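Local coordinates for protein mariner Mos1 transposase (Drosophila mauritiana, PDB 4MDB) that cuts the Mos1 transposon out of DNA and inserts it at a new site, using two divalent metal ions held in an RNase H-like catalytic domain, at residues 18-21 / 22-26. The protein carries 1 engineered substitution. Sequence-based numbering, arbitrary orientation.
Sequences ILLS and RYKRK
R22 N donates to I18 O at 3.0 Å, opening a run of five i to i+4 backbone bonds, ending with K26 N to R22 O, through the last two turns of helix 6-25. The R22 chain leaves the helix fully extended, its CG anti to the backbone N (chi1 177°); a long arginine suits this place, because its guanidinium forms a salt bridge to E149 through NH1 and a cation-pi contact with F28. Y23 N bonds L19 O at 2.8 Å. The tyrosine brings a broad aromatic ring to the helix flank, suited to packing on P210 and W213 of helix 209-218; its CD2 lies 4.5 Å from L20 CD1, a loose apolar contact. K24 N takes L20 O (2.9 Å). K24 CG passes L20 O, and the extended chain ends with CE and NZ beside the leucine's CG, NZ also 3.8 Å from L20 CD2. Lysine can thus lie against a leucine and still bring its charge toward E214, a long, weak ion pair. R25 N reaches S21 O at 3.2 Å; the R25 chain bends at chi3 (-91°), which sets one face of the guanidinium over S21 O, toward the rim of the group, with NH1 3.9 Å from S21 OG. Serine suits this place because its short side chain can turn its hydroxyl back to bond E17 O, one turn earlier. K26 is the first residue whose own backbone angles are no longer helical. The inner flank of this surface helix end packs against helix 209-218, L19 also touching W213, while L19 and R22 meet L151, just past edge strand 149-150 of the RNase H-like sheet.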
ATOM      1  N   ILE A  18      17.765   0.327  -7.926  1.00 17.36           N
ATOM      2  CA  ILE A  18      17.943   1.492  -7.066  1.00 18.62           C
ATOM      3  C   ILE A  18      17.541   1.072  -5.647  1.00 16.62           C
ATOM      4  O   ILE A  18      18.293   1.339  -4.679  1.00 18.23           O
ATOM      5  CB  ILE A  18      17.142   2.700  -7.529  1.00 22.02           C
ATOM      6  CG1 ILE A  18      17.714   3.270  -8.840  1.00 27.93           C
ATOM      7  CG2 ILE A  18      17.104   3.822  -6.486  1.00 21.99           C
ATOM      8  CD1 ILE A  18      16.719   4.165  -9.535  1.00 30.24           C
ATOM      9  N   LEU A  19      16.363   0.459  -5.501  1.00 16.83           N
ATOM     10  CA  LEU A  19      15.867   0.109  -4.141  1.00 17.26           C
ATOM     11  C   LEU A  19      16.776  -0.948  -3.483  1.00 17.91           C
ATOM     12  O   LEU A  19      17.137  -0.852  -2.279  1.00 15.40           O
ATOM     13  CB  LEU A  19      14.419  -0.356  -4.214  1.00 17.14           C
ATOM     14  CG  LEU A  19      13.428   0.701  -4.654  1.00 15.46           C
ATOM     15  CD1 LEU A  19      12.060   0.083  -4.974  1.00 15.77           C
ATOM     16  CD2 LEU A  19      13.332   1.813  -3.634  1.00 16.51           C
ATOM     17  N   LEU A  20      17.203  -1.932  -4.278  1.00 17.46           N
ATOM     18  CA  LEU A  20      18.023  -3.041  -3.780  1.00 19.05           C
ATOM     19  C   LEU A  20      19.376  -2.577  -3.379  1.00 18.48           C
ATOM     20  O   LEU A  20      19.857  -2.947  -2.295  1.00 20.50           O
ATOM     21  CB  LEU A  20      18.171  -4.144  -4.853  1.00 20.39           C
ATOM     22  CG  LEU A  20      18.684  -5.493  -4.343  1.00 25.25           C
ATOM     23  CD1 LEU A  20      17.765  -6.135  -3.296  1.00 24.50           C
ATOM     24  CD2 LEU A  20      18.731  -6.397  -5.596  1.00 28.34           C
ATOM     25  N   SER A  21      19.976  -1.694  -4.170  1.00 19.76           N
ATOM     26  CA  SER A  21      21.291  -1.151  -3.796  1.00 23.26           C
ATOM     27  C   SER A  21      21.230  -0.244  -2.552  1.00 22.63           C
ATOM     28  O   SER A  21      22.100  -0.279  -1.686  1.00 23.74           O
ATOM     29  CB  SER A  21      22.011  -0.462  -4.944  1.00 27.03           C
ATOM     30  OG  SER A  21      21.366   0.705  -5.276  1.00 29.83           O
ATOM     31  N   ARG A  22      20.180   0.535  -2.442  1.00 19.88           N
ATOM     32  CA  ARG A  22      19.938   1.293  -1.190  1.00 19.23           C
ATOM     33  C   ARG A  22      19.792   0.349  -0.022  1.00 18.28           C
ATOM     34  O   ARG A  22      20.394   0.550   1.030  1.00 19.78           O
ATOM     35  CB  ARG A  22      18.692   2.170  -1.274  1.00 19.42           C
ATOM     36  CG  ARG A  22      18.415   2.894   0.078  1.00 17.43           C
ATOM     37  CD  ARG A  22      17.286   3.830  -0.134  1.00 18.59           C
ATOM     38  NE  ARG A  22      16.880   4.503   1.113  1.00 19.73           N
ATOM     39  CZ  ARG A  22      15.915   5.424   1.163  1.00 21.37           C
ATOM     40  NH1 ARG A  22      15.223   5.700   0.079  1.00 21.76           N
ATOM     41  NH2 ARG A  22      15.620   6.001   2.296  1.00 21.67           N
ATOM     42  N   TYR A  23      18.966  -0.682  -0.165  1.00 16.08           N
ATOM     43  CA  TYR A  23      18.711  -1.653   0.889  1.00 17.75           C
ATOM     44  C   TYR A  23      19.982  -2.262   1.380  1.00 20.36           C
ATOM     45  O   TYR A  23      20.150  -2.408   2.567  1.00 20.57           O
ATOM     46  CB  TYR A  23      17.705  -2.702   0.443  1.00 16.84           C
ATOM     47  CG  TYR A  23      17.586  -3.891   1.351  1.00 17.89           C
ATOM     48  CD1 TYR A  23      16.909  -3.823   2.591  1.00 17.27           C
ATOM     49  CD2 TYR A  23      18.217  -5.075   1.021  1.00 17.86           C
ATOM     50  CE1 TYR A  23      16.823  -4.914   3.430  1.00 20.30           C
ATOM     51  CE2 TYR A  23      18.155  -6.167   1.867  1.00 18.43           C
ATOM     52  CZ  TYR A  23      17.485  -6.108   3.062  1.00 20.87           C
ATOM     53  OH  TYR A  23      17.467  -7.243   3.822  1.00 23.17           O
ATOM     54  N   LYS A  24      20.861  -2.597   0.438  1.00 21.61           N
ATOM     55  CA  LYS A  24      22.125  -3.259   0.807  1.00 22.52           C
ATOM     56  C   LYS A  24      23.024  -2.327   1.600  1.00 22.90           C
ATOM     57  O   LYS A  24      23.730  -2.798   2.498  1.00 25.46           O
ATOM     58  CB  LYS A  24      22.788  -3.800  -0.453  1.00 23.78           C
ATOM     59  CG  LYS A  24      21.974  -4.998  -0.969  1.00 27.76           C
ATOM     60  CD  LYS A  24      22.582  -5.580  -2.214  1.00 30.94           C
ATOM     61  CE  LYS A  24      21.954  -6.908  -2.622  1.00 33.79           C
ATOM     62  NZ  LYS A  24      22.186  -7.014  -4.087  1.00 39.04           N
ATOM     63  N   ARG A  25      23.023  -1.040   1.282  1.00 22.39           N
ATOM     64  CA  ARG A  25      23.826  -0.068   2.020  1.00 25.18           C
ATOM     65  C   ARG A  25      23.228   0.070   3.429  1.00 24.41           C
ATOM     66  O   ARG A  25      23.956   0.009   4.391  1.00 22.67           O
ATOM     67  CB  ARG A  25      23.891   1.290   1.337  1.00 30.75           C
ATOM     68  CG  ARG A  25      24.898   1.393   0.190  1.00 40.50           C
ATOM     69  CD  ARG A  25      24.978   2.773  -0.497  1.00 42.54           C
ATOM     70  NE  ARG A  25      24.063   2.918  -1.640  1.00 50.53           N
ATOM     71  CZ  ARG A  25      22.882   3.550  -1.650  1.00 46.15           C
ATOM     72  NH1 ARG A  25      22.167   3.592  -2.791  1.00 42.11           N
ATOM     73  NH2 ARG A  25      22.404   4.149  -0.553  1.00 51.14           N
ATOM     74  N   LYS A  26      21.890   0.236   3.546  1.00 18.87           N
ATOM     75  CA  LYS A  26      21.266   0.476   4.859  1.00 18.29           C
ATOM     76  C   LYS A  26      19.823   0.114   4.798  1.00 16.83           C
ATOM     77  O   LYS A  26      19.116   0.793   4.138  1.00 14.10           O
ATOM     78  CB  LYS A  26      21.405   1.904   5.307  1.00 20.93           C
ATOM     79  CG  LYS A  26      20.893   2.169   6.729  1.00 25.30           C
ATOM     80  CD  LYS A  26      20.858   3.663   6.950  1.00 30.90           C
ATOM     81  CE  LYS A  26      20.438   4.070   8.336  1.00 37.44           C
ATOM     82  NZ  LYS A  26      19.628   5.341   8.210  1.00 47.74           N
TER